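Nucleoporin 53 (Pichia guilliermondii, PDB 3P3D) is a nuclear pore complex component that probably has a structural role there, with its RNA recognition motif (RRM) domain crystallised here. Local coordinates at residues 20-25 with 85-90; 25-30 with 67-72. All blocks are in the same frame, centred on the assembly; numbering follows the deposited sequence.

Interaction 1: 20-25 with 85-90; sequences ANQVIA and VFNGVL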
loop_
_atom_site.group_PDB
_atom_site.type_symbol
_atom_site.label_atom_id
_atom_site.label_comp_id
_atom_site.label_asym_id
_atom_site.label_seq_id
_atom_site.Cartn_x
_atom_site.Cartn_y
_atom_site.Cartn_z
ATOM N N ALA A 20 -7.334 -4.776 5.552
ATOM C CA ALA A 20 -5.959 -4.295 5.317
ATOM C C ALA A 20 -5.021 -5.342 4.748
ATOM O O ALA A 20 -4.372 -5.118 3.731
ATOM C CB ALA A 20 -5.365 -3.737 6.615
ATOM N N ASN A 21 -4.947 -6.483 5.416
ATOM C CA ASN A 21 -4.009 -7.525 5.025
ATOM C C ASN A 21 -4.272 -8.098 3.645
ATOM O O ASN A 21 -3.317 -8.387 2.915
ATOM C CB ASN A 21 -3.979 -8.642 6.055
ATOM C CG ASN A 21 -3.265 -8.236 7.326
ATOM O OD1 ASN A 21 -2.410 -7.338 7.319
ATOM N ND2 ASN A 21 -3.605 -8.902 8.428
ATOM N N GLN A 22 -5.547 -8.227 3.277
ATOM C CA GLN A 22 -5.903 -8.684 1.937
ATOM C C GLN A 22 -5.387 -7.687 0.900
ATOM O O GLN A 22 -4.976 -8.080 -0.208
ATOM C CB GLN A 22 -7.422 -8.839 1.780
ATOM C CG GLN A 22 -8.099 -9.824 2.749
ATOM C CD GLN A 22 -9.626 -9.862 2.573
ATOM O OE1 GLN A 22 -10.132 -10.066 1.455
ATOM N NE2 GLN A 22 -10.363 -9.633 3.668
ATOM N N VAL A 23 -5.408 -6.401 1.272
ATOM C CA VAL A 23 -5.023 -5.321 0.361
ATOM C C VAL A 23 -3.519 -5.316 0.205
ATOM O O VAL A 23 -3.005 -5.237 -0.906
ATOM C CB VAL A 23 -5.483 -3.947 0.863
ATOM C CG1 VAL A 23 -4.890 -2.855 -0.012
ATOM C CG2 VAL A 23 -7.027 -3.861 0.899
ATOM N N ILE A 24 -2.814 -5.442 1.328
ATOM C CA ILE A 24 -1.355 -5.477 1.311
ATOM C C ILE A 24 -0.933 -6.668 0.480
ATOM O O ILE A 24 -0.105 -6.546 -0.400
ATOM C CB ILE A 24 -0.768 -5.530 2.752
ATOM C CG1 ILE A 24 -1.039 -4.203 3.477
ATOM C CG2 ILE A 24 0.765 -5.770 2.738
ATOM C CD1 ILE A 24 -0.925 -4.291 5.018
ATOM N N ALA A 25 -1.546 -7.816 0.735
ATOM C CA ALA A 25 -1.230 -9.029 0.002
ATOM C C ALA A 25 -1.409 -8.840 -1.496
ATOM O O ALA A 25 -0.565 -9.246 -2.303
ATOM C CB ALA A 25 -2.096 -10.167 0.490
ATOM N N VAL A 85 -11.803 -1.683 -8.159
ATOM C CA VAL A 85 -12.701 -2.215 -7.152
ATOM C C VAL A 85 -12.068 -3.494 -6.650
ATOM O O VAL A 85 -11.594 -4.306 -7.438
ATOM C CB VAL A 85 -14.092 -2.495 -7.729
ATOM C CG1 VAL A 85 -15.065 -3.020 -6.630
ATOM C CG2 VAL A 85 -14.638 -1.251 -8.383
ATOM N N PHE A 86 -12.041 -3.670 -5.339
ATOM C CA PHE A 86 -11.383 -4.813 -4.747
ATOM C C PHE A 86 -12.292 -5.355 -3.662
ATOM O O PHE A 86 -12.578 -4.647 -2.689
ATOM C CB PHE A 86 -10.044 -4.388 -4.149
ATOM C CG PHE A 86 -9.211 -5.521 -3.667
ATOM C CD1 PHE A 86 -8.468 -6.282 -4.555
ATOM C CD2 PHE A 86 -9.150 -5.819 -2.340
ATOM C CE1 PHE A 86 -7.683 -7.331 -4.105
ATOM C CE2 PHE A 86 -8.361 -6.857 -1.877
ATOM C CZ PHE A 86 -7.626 -7.616 -2.767
ATOM N N ASN A 87 -12.752 -6.598 -3.834
ATOM C CA ASN A 87 -13.731 -7.193 -2.924
ATOM C C ASN A 87 -14.818 -6.187 -2.516
ATOM O O ASN A 87 -15.089 -6.012 -1.327
ATOM C CB ASN A 87 -13.050 -7.789 -1.669
ATOM C CG ASN A 87 -12.013 -8.885 -2.010
ATOM O OD1 ASN A 87 -11.910 -9.331 -3.163
ATOM N ND2 ASN A 87 -11.231 -9.309 -0.999
ATOM N N GLY A 88 -15.410 -5.510 -3.501
ATOM C CA GLY A 88 -16.554 -4.613 -3.257
ATOM C C GLY A 88 -16.284 -3.225 -2.667
ATOM O O GLY A 88 -17.223 -2.537 -2.242
ATOM N N VAL A 89 -15.020 -2.796 -2.633
ATOM C CA VAL A 89 -14.693 -1.410 -2.242
ATOM C C VAL A 89 -13.773 -0.814 -3.285
ATOM O O VAL A 89 -13.047 -1.530 -3.976
ATOM C CB VAL A 89 -13.983 -1.301 -0.850
ATOM C CG1 VAL A 89 -14.699 -2.117 0.220
ATOM C CG2 VAL A 89 -12.563 -1.755 -0.959
ATOM N N LEU A 90 -13.799 0.507 -3.396
ATOM C CA LEU A 90 -12.868 1.198 -4.277
ATOM C C LEU A 90 -11.540 1.408 -3.552
ATOM O O LEU A 90 -11.519 1.878 -2.408
ATOM C CB LEU A 90 -13.444 2.538 -4.727
ATOM C CG LEU A 90 -14.588 2.463 -5.736
ATOM C CD1 LEU A 90 -15.318 3.777 -5.725
ATOM C CD2 LEU A 90 -14.058 2.123 -7.135
#
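The outer end of the F86 ring meets helix 20-27 through two partners that both approach it obliquely: CZ comes to 3.7 Å from the backbone O of Q22, and CE2 lies 4.3 Å from V23 CG2. One face of the same ring carries the CG of the adjoining N87, 4.1 Å above the plane and displaced toward the ring's rim. F86 holds CG anti to its backbone N (chi1 -173°), which sends the ring out from strand 85-86 toward the helix. Beyond these segments, M19 touches the ring from the loop before the helix. In the RRM fold of this domain, helix 20-27 packs on the sheet, and the hairpin formed by strands 85-86 and 89-95 lies at one edge of that sheet, so F86 joins the first helix to the sheet margin. A type I' turn from F86 to V89 closes the hairpin, with F86 N bonded to V89 O and V89 N to F86 O. Q22 and N87 are both solvent-exposed, and their amide ends meet obliquely, the planes 42° apart. Q22, extended beyond CG, brings OE1 to 2.8 Å from N87 ND2, the closest approach of the two segments.

Interaction 2: 25-30 with 67-72; sequences AYFQEF and ITYDNP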
loop_
_atom_site.group_PDB
_atom_site.type_symbol
_atom_site.label_atom_id
_atom_site.label_comp_id
_atom_site.label_asym_id
_atom_site.label_seq_id
_atom_site.Cartn_x
_atom_site.Cartn_y
_atom_site.Cartn_z
ATOM N N ALA A 25 -1.546 -7.816 0.735
ATOM C CA ALA A 25 -1.230 -9.029 0.002
ATOM C C ALA A 25 -1.409 -8.840 -1.496
ATOM O O ALA A 25 -0.565 -9.246 -2.303
ATOM C CB ALA A 25 -2.096 -10.167 0.490
ATOM N N TYR A 26 -2.519 -8.225 -1.874
ATOM C CA TYR A 26 -2.764 -7.973 -3.276
ATOM C C TYR A 26 -1.632 -7.113 -3.843
ATOM O O TYR A 26 -1.114 -7.407 -4.920
ATOM C CB TYR A 26 -4.136 -7.317 -3.454
ATOM C CG TYR A 26 -4.429 -6.832 -4.849
ATOM C CD1 TYR A 26 -4.793 -7.723 -5.864
ATOM C CD2 TYR A 26 -4.360 -5.488 -5.149
ATOM C CE1 TYR A 26 -5.075 -7.267 -7.155
ATOM C CE2 TYR A 26 -4.639 -5.021 -6.415
ATOM C CZ TYR A 26 -5.000 -5.901 -7.408
ATOM O OH TYR A 26 -5.267 -5.394 -8.657
ATOM N N PHE A 27 -1.206 -6.079 -3.108
ATOM C CA PHE A 27 -0.196 -5.175 -3.672
ATOM C C PHE A 27 1.217 -5.770 -3.818
ATOM O O PHE A 27 2.055 -5.198 -4.523
ATOM C CB PHE A 27 -0.193 -3.836 -2.954
ATOM C CG PHE A 27 -1.257 -2.924 -3.461
ATOM C CD1 PHE A 27 -2.555 -3.029 -2.983
ATOM C CD2 PHE A 27 -0.990 -2.027 -4.468
ATOM C CE1 PHE A 27 -3.562 -2.251 -3.486
ATOM C CE2 PHE A 27 -1.991 -1.248 -4.982
ATOM C CZ PHE A 27 -3.284 -1.353 -4.486
ATOM N N GLN A 28 1.460 -6.932 -3.208
ATOM C CA GLN A 28 2.694 -7.662 -3.460
ATOM C C GLN A 28 2.807 -8.162 -4.901
ATOM O O GLN A 28 3.898 -8.401 -5.401
ATOM C CB GLN A 28 2.839 -8.833 -2.480
ATOM C CG GLN A 28 4.074 -9.689 -2.717
ATOM C CD GLN A 28 4.288 -10.713 -1.600
ATOM O OE1 GLN A 28 3.537 -11.677 -1.484
ATOM N NE2 GLN A 28 5.317 -10.502 -0.786
ATOM N N GLU A 29 1.685 -8.291 -5.579
ATOM C CA GLU A 29 1.688 -8.687 -6.984
ATOM C C GLU A 29 2.447 -7.714 -7.892
ATOM O O GLU A 29 2.780 -8.069 -9.014
ATOM C CB GLU A 29 0.246 -8.821 -7.490
ATOM C CG GLU A 29 -0.521 -10.002 -6.860
ATOM C CD GLU A 29 -1.947 -10.155 -7.391
ATOM O OE1 GLU A 29 -2.251 -9.666 -8.518
ATOM O OE2 GLU A 29 -2.761 -10.765 -6.656
ATOM N N PHE A 30 2.693 -6.487 -7.420
ATOM C CA PHE A 30 3.378 -5.479 -8.228
ATOM C C PHE A 30 4.888 -5.443 -8.014
ATOM O O PHE A 30 5.640 -4.888 -8.833
ATOM C CB PHE A 30 2.730 -4.112 -7.983
ATOM C CG PHE A 30 1.263 -4.141 -8.230
ATOM C CD1 PHE A 30 0.791 -4.502 -9.483
ATOM C CD2 PHE A 30 0.359 -3.908 -7.210
ATOM C CE1 PHE A 30 -0.559 -4.598 -9.733
ATOM C CE2 PHE A 30 -0.992 -4.008 -7.442
ATOM C CZ PHE A 30 -1.455 -4.369 -8.710
ATOM N N ILE A 67 3.207 1.741 1.266
ATOM C CA ILE A 67 3.852 0.513 0.788
ATOM C C ILE A 67 5.061 0.940 -0.020
ATOM O O ILE A 67 4.957 1.816 -0.842
ATOM C CB ILE A 67 2.919 -0.284 -0.158
ATOM C CG1 ILE A 67 1.612 -0.670 0.536
ATOM C CG2 ILE A 67 3.626 -1.486 -0.724
ATOM C CD1 ILE A 67 0.708 -1.514 -0.375
ATOM N N THR A 68 6.195 0.300 0.189
ATOM C CA THR A 68 7.415 0.712 -0.453
ATOM C C THR A 68 7.970 -0.486 -1.193
ATOM O O THR A 68 8.157 -1.552 -0.598
ATOM C CB THR A 68 8.422 1.248 0.601
ATOM O OG1 THR A 68 7.736 2.178 1.447
ATOM C CG2 THR A 68 9.639 1.972 -0.055
ATOM N N TYR A 69 8.229 -0.296 -2.490
ATOM C CA TYR A 69 8.826 -1.304 -3.350
ATOM C C TYR A 69 10.373 -1.123 -3.530
ATOM O O TYR A 69 10.919 -0.167 -3.021
ATOM C CB TYR A 69 8.126 -1.229 -4.714
ATOM C CG TYR A 69 6.656 -1.570 -4.666
ATOM C CD1 TYR A 69 6.229 -2.897 -4.605
ATOM C CD2 TYR A 69 5.682 -0.566 -4.687
ATOM C CE1 TYR A 69 4.873 -3.214 -4.570
ATOM C CE2 TYR A 69 4.332 -0.882 -4.671
ATOM C CZ TYR A 69 3.939 -2.207 -4.605
ATOM O OH TYR A 69 2.598 -2.506 -4.535
ATOM N N ASP A 70 11.041 -2.052 -4.239
ATOM C CA ASP A 70 12.504 -2.001 -4.579
ATOM C C ASP A 70 12.856 -1.106 -5.755
ATOM O O ASP A 70 14.065 -0.873 -6.005
ATOM C CB ASP A 70 13.027 -3.339 -5.126
ATOM C CG ASP A 70 12.881 -4.464 -4.187
ATOM O OD1 ASP A 70 13.128 -5.629 -4.625
ATOM O OD2 ASP A 70 12.526 -4.183 -3.019
ATOM N N ASN A 71 11.862 -0.729 -6.565
ATOM C CA ASN A 71 12.166 -0.187 -7.892
ATOM C C ASN A 71 11.074 0.721 -8.414
ATOM O O ASN A 71 9.958 0.647 -7.944
ATOM C CB ASN A 71 12.446 -1.332 -8.869
ATOM C CG ASN A 71 11.205 -2.086 -9.264
ATOM O OD1 ASN A 71 10.625 -1.838 -10.316
ATOM N ND2 ASN A 71 10.791 -3.005 -8.430
ATOM N N PRO A 72 11.398 1.615 -9.354
ATOM C CA PRO A 72 10.368 2.531 -9.852
ATOM C C PRO A 72 9.238 1.852 -10.594
ATOM O O PRO A 72 8.089 2.282 -10.480
ATOM C CB PRO A 72 11.132 3.463 -10.809
ATOM C CG PRO A 72 12.517 3.414 -10.365
ATOM C CD PRO A 72 12.748 2.056 -9.729
#
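Y69 reaches from just past strand 64-68 to the segment 25-30, where its OH donates a hydrogen bond of 2.7 Å to the backbone O of F27. With CG anti to its carbonyl carbon (chi1 -64°), Y69 brings its hydroxyl between F27 and F30, crossing both side chains obliquely, and the hydroxyl lies near the plane of both phenylalanine rings, at their edges. It is 3.6 Å from F27 CD2 and 3.8 Å from F30 CD2. F30 adds an apolar contact from CB, 4.1 Å from Y69 CZ. I67 has an extended side chain that carries CD1 to 3.6 Å from F27 CB, the two side chains crossing at about a right angle. The other branch of I67, CG2, lies over one face of the Y69 ring, toward its rim. This is the helix-to-sheet core of the RRM fold: F27 also packs on V12 of the neighbouring strand 9-13 and on L91 and V93 of strand 89-95, while A78 of helix 72-79 touches F27, F30 and Y69. F27 O accepts a second bond, from F30 N at 3.2 Å, and the two donors arrive from opposite faces of its carbonyl plane. The hydroxyl stands 35° out of that plane, with a C=O to donor angle of 126°. A phenol placed among apolar side chains thus has its polar end satisfied by a main-chain carbonyl, tying the residue just past the strand to the helical segment.

Both interactions use helix 20-27, which they share at A25, and both fix it to the same antiparallel sheet. Interaction 2 is buried, its centre about 7 Å from that of the chain, and joins the later part of the helix and F30 to strand 64-68 and the residue that follows it; interaction 1, its centre about 10 Å from that of the chain and only partly buried, joins the earlier part to the hairpin at the sheet edge. Their chemistry follows this difference: a clear tyrosine-to-carbonyl hydrogen bond amid apolar packing inside, one aromatic ring beside exposed amides outside. The contact centres lie about 14 Å apart, yet they meet directly where F86 CE1 packs 3.4 Å from Y26 CG.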